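Local coordinates for lipoprotein (Actinomyces odontolyticus, PDB 3UP9) that probably captures methionine for import as the membrane-tethered substrate-binding lipoprotein of an ABC transporter, holding selenomethionine in its cleft here, at residues I21-N26 and L37-Y42; G91-K96 and K183-D188; E102-G107 and D167-V172; I109-D114 and F153-G158. All blocks are in the same frame, centred on the assembly; numbering follows the deposited sequence.

Interaction 1: residues I21-N26 and L37-Y42; sequences ILTYIN and LDIVEY
The backbone N of L37 comes in above the plane of the N26 carboxamide, 3.0 Å from N26 OD1 and 41° out of the carbonyl plane, so this hydrogen bond does not follow a lone pair. L37 CB packs against the same oxygen, N26 OD1, at 3.4 Å. The contact belongs to a beta-alpha-beta crossover, in which helix 15-28 links strand 7-13 to its parallel neighbour 35-41; helix segment 21-26 runs nearly antiparallel to strand segment 37-41 (162°), their axes 9.2 Å apart. N26 holds CG anti to its own backbone N (chi1 -156°), which directs the amide across to the start of the strand segment. A leucine in place of N26 would remove the carbonyl acceptor and probably leave the L37 N-H without its mate in this contact.

Farther along, I39 crosses L22 at a slant and T23 at about a right angle, its CD1 lying 3.8 Å from L22 CB and 3.3 Å from T23 OG1. The latter is contact with a methyl only, since the polar partner of that hydroxyl is A19 O, one turn back. I21 and I25 also rest on helices 213-223 and 226-235. L37 CD1 lies 4.1 Å from I25 CG2 and 3.5 Å from L22 O.

Interaction 2: residues G91-K96 and K183-D188; sequences GVFSNK and KTISGD
No direct hydrogen bond joins 91-96 to 183-188; the polar link between S94 and D188 is a single water. That water accepts from S94 N at 3.0 Å and lies 2.6 Å from D188 O, to which its geometry allows it to donate. The remaining contact centres on the ring of F93, where backbone oxygens and side-chain carbons share the surroundings. T184 O lies at the ring edge, close to its plane, 3.9 Å from F93 CE2, and D188 CB is also in plane at the edge, 3.9 Å from F93 CD2, as is the bridging water. D188 O, the I185 CD1 methyl and the K183 CD methylene approach obliquely, the methyl at 4.3 Å from F93 CZ. Chi1 of F93 (-63°) sets CG anti to the carbonyl carbon and puts the ring beside T184 and D188, at the two ends of the short helix.

Strand 91-93 is an inner strand of the five-stranded mixed sheet, lying antiparallel between 170-173 and 191-192, so the contact attaches the short helix 185-188 to one lobe of this periplasmic-binding-protein fold. Reducing F93 to alanine would probably open a gap beside T184 and D188 and cost I185 CD1 and K183 CD their ring contact. The helix start is itself well tied: T184 is its N-cap, with OG1 accepting from G187 N at 3.0 Å. The carboxylate of D188 reaches back to the same residue, OD2 accepting from T184 N at 3.1 Å on the anti side, 18° out of the carboxylate plane.

Interaction 3: residues E102-G107 and D167-V172; sequences ELPDGG and DFDYAV
G107 and D169 bring their CA atoms to 6.3 Å at the point where a type II beta turn, P104 to G107, closes through G107 N to P104 O; G106 occupies its third position with the positive phi (74°) such a turn calls for. The carboxylate of D169 faces the two ends of this turn. Its OD1 lies off the CG-CD edge of the proline ring, 3.4 Å from P104 CG, and its OD2 comes 3.2 Å from G107 CA, an approach that is possible because G107 carries no side chain. Both oxygens have stronger partners just outside: OD1 accepts from H97 NE2 and OD2 from T108 N, so the group is fixed in rotation, and its charge would probably help to keep the imidazole protonated.

The turn leads into strand 107-112, a neighbour of strand 170-173 in the five-stranded mixed sheet, and D169 comes just before that second strand. Y170, the next residue, sends its ring along the loop preceding the turn. Its hydroxyl ends 3.0 Å from L103 N, yet the angle is too poor for a hydrogen bond; the bond it does make is to S99 O. At the ring edge, near its plane, E102 C is 3.3 Å from Y170 OH. The branch of L103 that touches the ring is CD1, 3.6 Å from Y170 CE1 and oblique to it; CG anti to the backbone N of L103 (chi1 -179°) carries it there. The imidazole of H97 meets the Y170 ring with the planes about 20° apart, so one histidine serves both D169 and Y170.

Interaction 4: residues I109-D114 and F153-G158; sequences IGIISD and FREVEG
I109, R154, I111 and V156 zip two parallel strands together. R154 N donates to I109 O at 2.8 Å, I111 N to R154 O at 3.0 Å, and V156 N to I111 O at 2.9 Å. The strand segments cross at -40°, a marked twist. Past the strands a water accepts from G158 N at 3.0 Å and is hydrogen-bonded to S113 OG at 2.7 Å.

On the face shared by I109, I111, F153 and E155, the I111 side chain crosses F153 obliquely, I111 CD1 3.8 Å from F153 CE1. I111 places CG1 anti to its backbone N (chi1 -167°), which carries that methyl toward the ring. I112 instead lays CD1 against G158 CA, 3.8 Å away.

Second-shell residues hold this layer. F151 meets the F153 ring edge-to-face, and Q118 NE2 bonds both I112 O and E155 OE2. D114 caps helix 115-127 and bonds N117, which lines the selenomethionine pocket; L122 and L125 of that helix cover F153, while L161 of helix 161-164 packs on I112 and V156. In this lobe of the periplasmic-binding-protein fold, 151-156 is an outermost strand of the five-stranded mixed sheet, and 107-112 pairs in parallel with both 151-156 and 170-173.

Interactions 2, 3 and 4 share one five-stranded sheet. Interactions 2 and 3 (centres 14 Å apart) meet through probable hydrogen bonds, S94 OG to D169 O at 2.7 Å and A171 N to F93 O at 2.9 Å. Interactions 3 and 4 (13 Å) join where V172 N meets G110 O at 2.9 Å and F168 CZ packs on R154 CB at 3.4 Å. Interaction 1 belongs to the seven-stranded sheet, its centre 28 Å from interaction 4 and 37 Å from interaction 3. The bound selenomethionine is about 7 Å from the I112 side chain and about 12 Å from that of L22, consistent with a ligand held between two lobes; N117, of its pocket, ties it to interaction 4.

Interaction 1: residues I21-N26 and L37-Y42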
loop_
_atom_site.group_PDB
_atom_site.type_symbol
_atom_site.label_atom_id
_atom_site.label_comp_id
_atom_site.label_asym_id
_atom_site.label_seq_id
_atom_site.Cartn_x
_atom_site.Cartn_y
_atom_site.Cartn_z
ATOM N N ILE A 21 0.198 9.869 9.281
ATOM C CA ILE A 21 1.568 10.400 9.155
ATOM C C ILE A 21 1.471 11.848 8.681
ATOM O O ILE A 21 2.126 12.725 9.234
ATOM C CB ILE A 21 2.428 9.569 8.156
ATOM C CG1 ILE A 21 2.668 8.146 8.664
ATOM C CG2 ILE A 21 3.759 10.223 7.867
ATOM C CD1 ILE A 21 3.154 7.226 7.523
ATOM N N LEU A 22 0.617 12.113 7.688
ATOM C CA LEU A 22 0.455 13.492 7.158
ATOM C C LEU A 22 -0.152 14.441 8.201
ATOM O O LEU A 22 0.138 15.620 8.163
ATOM C CB LEU A 22 -0.360 13.552 5.865
ATOM C CG LEU A 22 0.194 12.891 4.604
ATOM C CD1 LEU A 22 -0.878 12.976 3.529
ATOM C CD2 LEU A 22 1.529 13.522 4.189
ATOM N N THR A 23 -0.936 13.903 9.146
ATOM C CA THR A 23 -1.618 14.705 10.139
ATOM C C THR A 23 -0.562 15.047 11.235
ATOM O O THR A 23 -0.474 16.208 11.635
ATOM C CB THR A 23 -2.882 14.006 10.661
ATOM O OG1 THR A 23 -3.798 13.828 9.571
ATOM C CG2 THR A 23 -3.588 14.814 11.777
ATOM N N TYR A 24 0.283 14.077 11.622
ATOM C CA TYR A 24 1.402 14.370 12.499
ATOM C C TYR A 24 2.239 15.525 11.917
ATOM O O TYR A 24 2.514 16.517 12.591
ATOM C CB TYR A 24 2.264 13.128 12.783
ATOM C CG TYR A 24 3.536 13.510 13.463
ATOM C CD1 TYR A 24 3.560 13.812 14.804
ATOM C CD2 TYR A 24 4.680 13.686 12.744
ATOM C CE1 TYR A 24 4.744 14.179 15.435
ATOM C CE2 TYR A 24 5.843 14.098 13.335
ATOM C CZ TYR A 24 5.885 14.322 14.676
ATOM O OH TYR A 24 7.068 14.751 15.234
ATOM N N ILE A 25 2.585 15.415 10.644
ATOM C CA ILE A 25 3.382 16.452 9.979
ATOM C C ILE A 25 2.627 17.790 9.998
ATOM O O ILE A 25 3.140 18.821 10.372
ATOM C CB ILE A 25 3.741 16.084 8.519
ATOM C CG1 ILE A 25 4.733 14.928 8.496
ATOM C CG2 ILE A 25 4.268 17.299 7.766
ATOM C CD1 ILE A 25 4.972 14.281 7.132
ATOM N N ASN A 26 1.383 17.775 9.590
ATOM C CA ASN A 26 0.633 19.002 9.615
ATOM C C ASN A 26 0.589 19.691 10.980
ATOM O O ASN A 26 0.695 20.899 11.099
ATOM C CB ASN A 26 -0.793 18.747 9.102
ATOM C CG ASN A 26 -1.421 19.999 8.560
ATOM O OD1 ASN A 26 -0.747 20.777 7.873
ATOM N ND2 ASN A 26 -2.696 20.210 8.869
ATOM N N LEU A 37 -0.939 21.671 5.019
ATOM C CA LEU A 37 -1.484 20.517 4.333
ATOM C C LEU A 37 -3.006 20.463 4.351
ATOM O O LEU A 37 -3.633 20.613 5.371
ATOM C CB LEU A 37 -0.900 19.216 4.877
ATOM C CG LEU A 37 0.622 18.996 4.845
ATOM C CD1 LEU A 37 0.891 17.624 5.449
ATOM C CD2 LEU A 37 1.156 19.151 3.432
ATOM N N ASP A 38 -3.584 20.184 3.200
ATOM C CA ASP A 38 -5.028 19.876 3.068
ATOM C C ASP A 38 -5.125 18.372 2.762
ATOM O O ASP A 38 -4.991 17.990 1.631
ATOM C CB ASP A 38 -5.651 20.680 1.914
ATOM C CG ASP A 38 -5.975 22.123 2.285
ATOM O OD1 ASP A 38 -5.679 22.513 3.423
ATOM O OD2 ASP A 38 -6.567 22.862 1.434
ATOM N N ILE A 39 -5.343 17.536 3.789
ATOM C CA ILE A 39 -5.336 16.108 3.618
ATOM C C ILE A 39 -6.708 15.690 3.121
ATOM O O ILE A 39 -7.694 16.023 3.739
ATOM C CB ILE A 39 -4.920 15.345 4.910
ATOM C CG1 ILE A 39 -3.543 15.842 5.409
ATOM C CG2 ILE A 39 -4.827 13.846 4.651
ATOM C CD1 ILE A 39 -3.291 15.711 6.895
ATOM N N VAL A 40 -6.728 14.905 2.043
ATOM C CA VAL A 40 -7.941 14.282 1.499
ATOM C C VAL A 40 -7.758 12.772 1.558
ATOM O O VAL A 40 -6.764 12.209 1.042
ATOM C CB VAL A 40 -8.266 14.773 0.076
ATOM C CG1 VAL A 40 -9.552 14.099 -0.404
ATOM C CG2 VAL A 40 -8.375 16.301 0.098
ATOM N N GLU A 41 -8.681 12.095 2.248
ATOM C CA GLU A 41 -8.570 10.658 2.474
ATOM C C GLU A 41 -9.256 9.902 1.330
ATOM O O GLU A 41 -10.256 10.378 0.757
ATOM C CB GLU A 41 -9.145 10.311 3.850
ATOM C CG GLU A 41 -8.241 10.836 4.940
ATOM C CD GLU A 41 -8.615 10.395 6.330
ATOM O OE1 GLU A 41 -9.463 9.485 6.527
ATOM O OE2 GLU A 41 -8.014 11.007 7.240
ATOM N N TYR A 42 -8.635 8.810 0.892
ATOM C CA TYR A 42 -9.151 8.029 -0.250
ATOM C C TYR A 42 -9.136 6.610 0.274
ATOM O O TYR A 42 -8.248 6.271 1.086
ATOM C CB TYR A 42 -8.248 8.179 -1.467
ATOM C CG TYR A 42 -8.491 9.386 -2.332
ATOM C CD1 TYR A 42 -9.391 9.334 -3.391
ATOM C CD2 TYR A 42 -7.822 10.612 -2.095
ATOM C CE1 TYR A 42 -9.634 10.460 -4.179
ATOM C CE2 TYR A 42 -8.059 11.732 -2.886
ATOM C CZ TYR A 42 -8.967 11.652 -3.918
ATOM O OH TYR A 42 -9.224 12.760 -4.675
#

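Interaction 2: residues G91-K96 and K183-D188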
loop_
_atom_site.group_PDB
_atom_site.type_symbol
_atom_site.label_atom_id
_atom_site.label_comp_id
_atom_site.label_asym_id
_atom_site.label_seq_id
_atom_site.Cartn_x
_atom_site.Cartn_y
_atom_site.Cartn_z
ATOM N N GLY A 91 0.164 -9.318 3.971
ATOM C CA GLY A 91 -0.203 -10.481 4.758
ATOM C C GLY A 91 -1.320 -11.321 4.158
ATOM O O GLY A 91 -2.133 -10.853 3.364
ATOM N N VAL A 92 -1.309 -12.585 4.538
ATOM C CA VAL A 92 -2.392 -13.514 4.343
ATOM C C VAL A 92 -3.133 -13.451 5.657
ATOM O O VAL A 92 -2.530 -13.555 6.746
ATOM C CB VAL A 92 -1.902 -14.942 4.057
ATOM C CG1 VAL A 92 -3.107 -15.882 3.902
ATOM C CG2 VAL A 92 -1.001 -14.955 2.823
ATOM N N PHE A 93 -4.426 -13.200 5.537
ATOM C CA PHE A 93 -5.318 -13.120 6.652
ATOM C C PHE A 93 -6.407 -14.129 6.485
ATOM O O PHE A 93 -6.649 -14.614 5.394
ATOM C CB PHE A 93 -5.905 -11.695 6.723
ATOM C CG PHE A 93 -4.861 -10.634 6.970
ATOM C CD1 PHE A 93 -4.158 -10.054 5.922
ATOM C CD2 PHE A 93 -4.554 -10.238 8.259
ATOM C CE1 PHE A 93 -3.199 -9.071 6.156
ATOM C CE2 PHE A 93 -3.590 -9.259 8.496
ATOM C CZ PHE A 93 -2.938 -8.658 7.442
ATOM N N SER A 94 -7.072 -14.437 7.588
ATOM C CA SER A 94 -8.200 -15.351 7.592
ATOM C C SER A 94 -9.017 -15.143 8.871
ATOM O O SER A 94 -8.482 -14.802 9.899
ATOM C CB SER A 94 -7.659 -16.790 7.504
ATOM O OG SER A 94 -8.608 -17.785 7.773
ATOM N N ASN A 95 -10.324 -15.370 8.783
ATOM C CA ASN A 95 -11.151 -15.547 9.967
ATOM C C ASN A 95 -11.554 -17.002 10.221
ATOM O O ASN A 95 -12.291 -17.258 11.186
ATOM C CB ASN A 95 -12.413 -14.691 9.895
ATOM C CG ASN A 95 -12.129 -13.222 10.000
ATOM O OD1 ASN A 95 -11.095 -12.792 10.507
ATOM N ND2 ASN A 95 -13.027 -12.446 9.490
ATOM N N LYS A 96 -11.096 -17.941 9.370
ATOM C CA LYS A 96 -11.569 -19.353 9.425
ATOM C C LYS A 96 -10.448 -20.316 9.825
ATOM O O LYS A 96 -10.707 -21.411 10.296
ATOM C CB LYS A 96 -12.265 -19.794 8.083
ATOM C CG LYS A 96 -13.577 -18.999 7.757
ATOM C CD LYS A 96 -14.234 -19.236 6.357
ATOM C CE LYS A 96 -15.315 -18.228 5.956
ATOM N NZ LYS A 96 -16.091 -17.806 7.161
ATOM N N LYS A 183 -7.086 -4.835 11.759
ATOM C CA LYS A 183 -6.147 -5.940 11.776
ATOM C C LYS A 183 -4.689 -5.447 11.843
ATOM O O LYS A 183 -4.379 -4.334 11.460
ATOM C CB LYS A 183 -6.421 -6.819 10.559
ATOM C CG LYS A 183 -7.862 -7.320 10.596
ATOM C CD LYS A 183 -8.120 -8.410 9.581
ATOM C CE LYS A 183 -9.543 -8.909 9.707
ATOM N NZ LYS A 183 -10.011 -8.742 11.095
ATOM N N THR A 184 -3.806 -6.260 12.384
ATOM C CA THR A 184 -2.397 -5.929 12.424
ATOM C C THR A 184 -1.574 -7.147 11.946
ATOM O O THR A 184 -2.070 -8.248 11.903
ATOM C CB THR A 184 -2.007 -5.522 13.862
ATOM O OG1 THR A 184 -1.987 -6.705 14.674
ATOM C CG2 THR A 184 -2.974 -4.430 14.487
ATOM N N ILE A 185 -0.306 -6.952 11.612
ATOM C CA ILE A 185 0.584 -8.041 11.227
ATOM C C ILE A 185 0.838 -8.947 12.411
ATOM O O ILE A 185 0.651 -10.143 12.356
ATOM C CB ILE A 185 1.888 -7.508 10.592
ATOM C CG1 ILE A 185 1.596 -7.087 9.145
ATOM C CG2 ILE A 185 3.039 -8.527 10.635
ATOM C CD1 ILE A 185 1.253 -8.213 8.174
ATOM N N SER A 186 1.259 -8.379 13.511
ATOM C CA SER A 186 1.601 -9.184 14.641
ATOM C C SER A 186 0.415 -10.037 15.090
ATOM O O SER A 186 0.575 -11.219 15.455
ATOM C CB SER A 186 2.056 -8.292 15.772
ATOM O OG SER A 186 2.157 -9.037 16.946
ATOM N N GLY A 187 -0.761 -9.415 15.152
ATOM C CA GLY A 187 -1.915 -10.046 15.783
ATOM C C GLY A 187 -2.686 -10.950 14.836
ATOM O O GLY A 187 -3.243 -11.950 15.274
ATOM N N ASP A 188 -2.686 -10.631 13.543
ATOM C CA ASP A 188 -3.621 -11.279 12.613
ATOM C C ASP A 188 -3.109 -11.896 11.339
ATOM O O ASP A 188 -3.884 -12.616 10.732
ATOM C CB ASP A 188 -4.677 -10.260 12.196
ATOM C CG ASP A 188 -5.482 -9.769 13.376
ATOM O OD1 ASP A 188 -6.367 -10.563 13.806
ATOM O OD2 ASP A 188 -5.217 -8.634 13.855
HETATM O O HOH W 1 -6.386 -12.898 10.081
#

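Interaction 3: residues E102-G107 and D167-V172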
loop_
_atom_site.group_PDB
_atom_site.type_symbol
_atom_site.label_atom_id
_atom_site.label_comp_id
_atom_site.label_asym_id
_atom_site.label_seq_id
_atom_site.Cartn_x
_atom_site.Cartn_y
_atom_site.Cartn_z
ATOM N N GLU A 102 -4.152 -25.497 6.160
ATOM C CA GLU A 102 -5.490 -25.950 6.380
ATOM C C GLU A 102 -6.425 -25.518 5.263
ATOM O O GLU A 102 -7.606 -25.712 5.356
ATOM C CB GLU A 102 -5.934 -25.472 7.757
ATOM C CG GLU A 102 -5.057 -26.070 8.872
ATOM C CD GLU A 102 -5.004 -27.604 8.846
ATOM O OE1 GLU A 102 -6.075 -28.239 8.840
ATOM O OE2 GLU A 102 -3.909 -28.201 8.872
ATOM N N LEU A 103 -5.874 -24.938 4.206
ATOM C CA LEU A 103 -6.607 -24.627 2.993
ATOM C C LEU A 103 -7.357 -25.885 2.568
ATOM O O LEU A 103 -6.748 -26.891 2.215
ATOM C CB LEU A 103 -5.669 -24.146 1.865
ATOM C CG LEU A 103 -6.271 -23.745 0.500
ATOM C CD1 LEU A 103 -7.337 -22.629 0.610
ATOM C CD2 LEU A 103 -5.151 -23.367 -0.488
ATOM N N PRO A 104 -8.691 -25.856 2.664
ATOM C CA PRO A 104 -9.428 -27.033 2.255
ATOM C C PRO A 104 -9.279 -27.300 0.759
ATOM O O PRO A 104 -9.042 -26.383 -0.009
ATOM C CB PRO A 104 -10.895 -26.700 2.615
ATOM C CG PRO A 104 -10.830 -25.483 3.507
ATOM C CD PRO A 104 -9.570 -24.768 3.122
ATOM N N ASP A 105 -9.374 -28.561 0.391
ATOM C CA ASP A 105 -9.511 -28.978 -0.987
ATOM C C ASP A 105 -10.722 -28.295 -1.661
ATOM O O ASP A 105 -11.860 -28.497 -1.222
ATOM C CB ASP A 105 -9.739 -30.498 -1.000
ATOM C CG ASP A 105 -9.313 -31.117 -2.292
ATOM O OD1 ASP A 105 -9.396 -30.430 -3.346
ATOM O OD2 ASP A 105 -8.849 -32.265 -2.235
ATOM N N GLY A 106 -10.470 -27.507 -2.711
ATOM C CA GLY A 106 -11.489 -26.622 -3.318
ATOM C C GLY A 106 -11.817 -25.370 -2.506
ATOM O O GLY A 106 -12.850 -24.739 -2.700
ATOM N N GLY A 107 -10.915 -24.999 -1.613
ATOM C CA GLY A 107 -11.059 -23.802 -0.778
ATOM C C GLY A 107 -10.813 -22.548 -1.597
ATOM O O GLY A 107 -10.476 -22.645 -2.773
ATOM N N ASP A 167 -16.397 -14.693 3.600
ATOM C CA ASP A 167 -16.796 -15.623 2.542
ATOM C C ASP A 167 -15.777 -16.679 2.191
ATOM O O ASP A 167 -16.128 -17.795 1.853
ATOM C CB ASP A 167 -17.073 -14.797 1.289
ATOM C CG ASP A 167 -18.059 -13.688 1.557
ATOM O OD1 ASP A 167 -19.139 -14.016 2.104
ATOM O OD2 ASP A 167 -17.730 -12.523 1.252
ATOM N N PHE A 168 -14.508 -16.296 2.229
ATOM C CA PHE A 168 -13.422 -17.118 1.735
ATOM C C PHE A 168 -12.530 -17.652 2.912
ATOM O O PHE A 168 -12.446 -17.086 4.003
ATOM C CB PHE A 168 -12.564 -16.297 0.730
ATOM C CG PHE A 168 -13.343 -15.663 -0.420
ATOM C CD1 PHE A 168 -14.368 -16.349 -1.070
ATOM C CD2 PHE A 168 -12.999 -14.405 -0.893
ATOM C CE1 PHE A 168 -15.069 -15.764 -2.137
ATOM C CE2 PHE A 168 -13.681 -13.813 -1.954
ATOM C CZ PHE A 168 -14.721 -14.484 -2.584
ATOM N N ASP A 169 -11.812 -18.729 2.644
ATOM C CA ASP A 169 -10.907 -19.339 3.623
ATOM C C ASP A 169 -9.747 -18.393 4.039
ATOM O O ASP A 169 -9.360 -18.354 5.202
ATOM C CB ASP A 169 -10.390 -20.674 3.044
ATOM C CG ASP A 169 -11.495 -21.757 2.933
ATOM O OD1 ASP A 169 -11.919 -22.272 3.997
ATOM O OD2 ASP A 169 -11.892 -22.115 1.798
ATOM N N TYR A 170 -9.236 -17.627 3.079
ATOM C CA TYR A 170 -8.124 -16.703 3.291
ATOM C C TYR A 170 -8.319 -15.534 2.386
ATOM O O TYR A 170 -9.049 -15.639 1.412
ATOM C CB TYR A 170 -6.742 -17.332 2.934
ATOM C CG TYR A 170 -6.477 -18.634 3.635
ATOM C CD1 TYR A 170 -6.989 -19.815 3.133
ATOM C CD2 TYR A 170 -5.805 -18.676 4.804
ATOM C CE1 TYR A 170 -6.824 -21.005 3.799
ATOM C CE2 TYR A 170 -5.614 -19.864 5.467
ATOM C CZ TYR A 170 -6.126 -21.041 4.977
ATOM O OH TYR A 170 -5.917 -22.266 5.626
ATOM N N ALA A 171 -7.631 -14.432 2.667
ATOM C CA ALA A 171 -7.513 -13.344 1.661
ATOM C C ALA A 171 -6.139 -12.711 1.788
ATOM O O ALA A 171 -5.629 -12.641 2.904
ATOM C CB ALA A 171 -8.616 -12.307 1.854
ATOM N N VAL A 172 -5.523 -12.297 0.679
ATOM C CA VAL A 172 -4.243 -11.545 0.739
ATOM C C VAL A 172 -4.555 -10.051 0.773
ATOM O O VAL A 172 -5.270 -9.563 -0.079
ATOM C CB VAL A 172 -3.269 -11.907 -0.424
ATOM C CG1 VAL A 172 -1.890 -11.294 -0.170
ATOM C CG2 VAL A 172 -3.177 -13.459 -0.573
#

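Interaction 4: residues I109-D114 and F153-G158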
loop_
_atom_site.group_PDB
_atom_site.type_symbol
_atom_site.label_atom_id
_atom_site.label_comp_id
_atom_site.label_asym_id
_atom_site.label_seq_id
_atom_site.Cartn_x
_atom_site.Cartn_y
_atom_site.Cartn_z
ATOM N N ILE A 109 -9.278 -18.306 -1.922
ATOM C CA ILE A 109 -8.369 -17.261 -1.456
ATOM C C ILE A 109 -8.762 -16.010 -2.209
ATOM O O ILE A 109 -8.706 -15.981 -3.418
ATOM C CB ILE A 109 -6.872 -17.568 -1.689
ATOM C CG1 ILE A 109 -6.454 -18.861 -0.948
ATOM C CG2 ILE A 109 -5.996 -16.381 -1.248
ATOM C CD1 ILE A 109 -4.978 -19.208 -1.019
ATOM N N GLY A 110 -9.227 -15.013 -1.462
ATOM C CA GLY A 110 -9.429 -13.670 -1.980
ATOM C C GLY A 110 -8.128 -12.990 -2.351
ATOM O O GLY A 110 -7.150 -13.040 -1.598
ATOM N N ILE A 111 -8.116 -12.340 -3.501
ATOM C CA ILE A 111 -6.915 -11.706 -4.040
ATOM C C ILE A 111 -7.349 -10.402 -4.727
ATOM O O ILE A 111 -8.362 -10.352 -5.403
ATOM C CB ILE A 111 -6.184 -12.676 -5.017
ATOM C CG1 ILE A 111 -4.766 -12.194 -5.371
ATOM C CG2 ILE A 111 -7.040 -12.959 -6.274
ATOM C CD1 ILE A 111 -3.845 -13.327 -5.841
ATOM N N ILE A 112 -6.596 -9.337 -4.508
ATOM C CA ILE A 112 -6.870 -8.043 -5.114
ATOM C C ILE A 112 -6.843 -8.122 -6.668
ATOM O O ILE A 112 -6.208 -9.007 -7.291
ATOM C CB ILE A 112 -5.836 -6.984 -4.584
ATOM C CG1 ILE A 112 -6.426 -5.563 -4.638
ATOM C CG2 ILE A 112 -4.505 -7.115 -5.355
ATOM C CD1 ILE A 112 -5.672 -4.505 -3.863
ATOM N N SER A 113 -7.494 -7.155 -7.303
ATOM C CA SER A 113 -7.712 -7.217 -8.756
ATOM C C SER A 113 -6.779 -6.349 -9.591
ATOM O O SER A 113 -6.682 -6.564 -10.764
ATOM C CB SER A 113 -9.191 -6.910 -9.100
ATOM O OG SER A 113 -9.504 -5.636 -8.601
ATOM N N ASP A 114 -6.052 -5.413 -8.989
ATOM C CA ASP A 114 -5.075 -4.600 -9.749
ATOM C C ASP A 114 -3.791 -5.414 -10.039
ATOM O O ASP A 114 -3.389 -6.242 -9.209
ATOM C CB ASP A 114 -4.819 -3.266 -9.039
ATOM C CG ASP A 114 -3.815 -3.356 -7.874
ATOM O OD1 ASP A 114 -2.559 -3.378 -8.112
ATOM O OD2 ASP A 114 -4.280 -3.319 -6.708
ATOM N N PHE A 153 -8.783 -18.953 -6.673
ATOM C CA PHE A 153 -8.682 -17.549 -6.343
ATOM C C PHE A 153 -10.000 -16.847 -6.590
ATOM O O PHE A 153 -10.740 -17.189 -7.506
ATOM C CB PHE A 153 -7.622 -16.864 -7.181
ATOM C CG PHE A 153 -6.215 -17.253 -6.838
ATOM C CD1 PHE A 153 -5.617 -16.757 -5.711
ATOM C CD2 PHE A 153 -5.476 -18.073 -7.692
ATOM C CE1 PHE A 153 -4.315 -17.104 -5.404
ATOM C CE2 PHE A 153 -4.164 -18.398 -7.405
ATOM C CZ PHE A 153 -3.592 -17.916 -6.249
ATOM N N ARG A 154 -10.308 -15.869 -5.770
ATOM C CA ARG A 154 -11.452 -14.998 -6.066
ATOM C C ARG A 154 -11.010 -13.559 -6.014
ATOM O O ARG A 154 -10.611 -13.059 -4.958
ATOM C CB ARG A 154 -12.594 -15.214 -5.080
ATOM C CG ARG A 154 -13.114 -16.616 -5.072
ATOM C CD ARG A 154 -13.884 -16.931 -6.319
ATOM N NE ARG A 154 -14.736 -18.028 -5.921
ATOM C CZ ARG A 154 -15.914 -17.888 -5.305
ATOM N NH1 ARG A 154 -16.465 -16.676 -5.072
ATOM N NH2 ARG A 154 -16.556 -18.989 -4.948
ATOM N N GLU A 155 -11.067 -12.905 -7.171
ATOM C CA GLU A 155 -10.664 -11.510 -7.299
ATOM C C GLU A 155 -11.675 -10.667 -6.631
ATOM O O GLU A 155 -12.840 -10.831 -6.839
ATOM C CB GLU A 155 -10.604 -11.093 -8.739
ATOM C CG GLU A 155 -9.429 -11.635 -9.509
ATOM C CD GLU A 155 -9.216 -10.815 -10.775
ATOM O OE1 GLU A 155 -10.204 -10.228 -11.250
ATOM O OE2 GLU A 155 -8.074 -10.722 -11.263
ATOM N N VAL A 156 -11.203 -9.743 -5.826
ATOM C CA VAL A 156 -12.026 -8.885 -5.042
ATOM C C VAL A 156 -11.384 -7.517 -5.229
ATOM O O VAL A 156 -10.162 -7.407 -5.420
ATOM C CB VAL A 156 -12.013 -9.409 -3.594
ATOM C CG1 VAL A 156 -12.242 -8.323 -2.583
ATOM C CG2 VAL A 156 -13.060 -10.492 -3.432
ATOM N N GLU A 157 -12.190 -6.470 -5.207
ATOM C CA GLU A 157 -11.647 -5.121 -5.283
ATOM C C GLU A 157 -11.036 -4.820 -3.932
ATOM O O GLU A 157 -11.474 -5.339 -2.944
ATOM C CB GLU A 157 -12.732 -4.089 -5.645
ATOM C CG GLU A 157 -13.027 -3.991 -7.151
ATOM C CD GLU A 157 -14.184 -3.040 -7.465
ATOM O OE1 GLU A 157 -15.003 -2.771 -6.559
ATOM O OE2 GLU A 157 -14.278 -2.543 -8.610
ATOM N N GLY A 158 -9.990 -4.006 -3.905
ATOM C CA GLY A 158 -9.232 -3.761 -2.691
ATOM C C GLY A 158 -9.999 -3.448 -1.421
ATOM O O GLY A 158 -9.699 -4.009 -0.381
HETATM O O HOH W 2 -9.023 -3.716 -6.751
#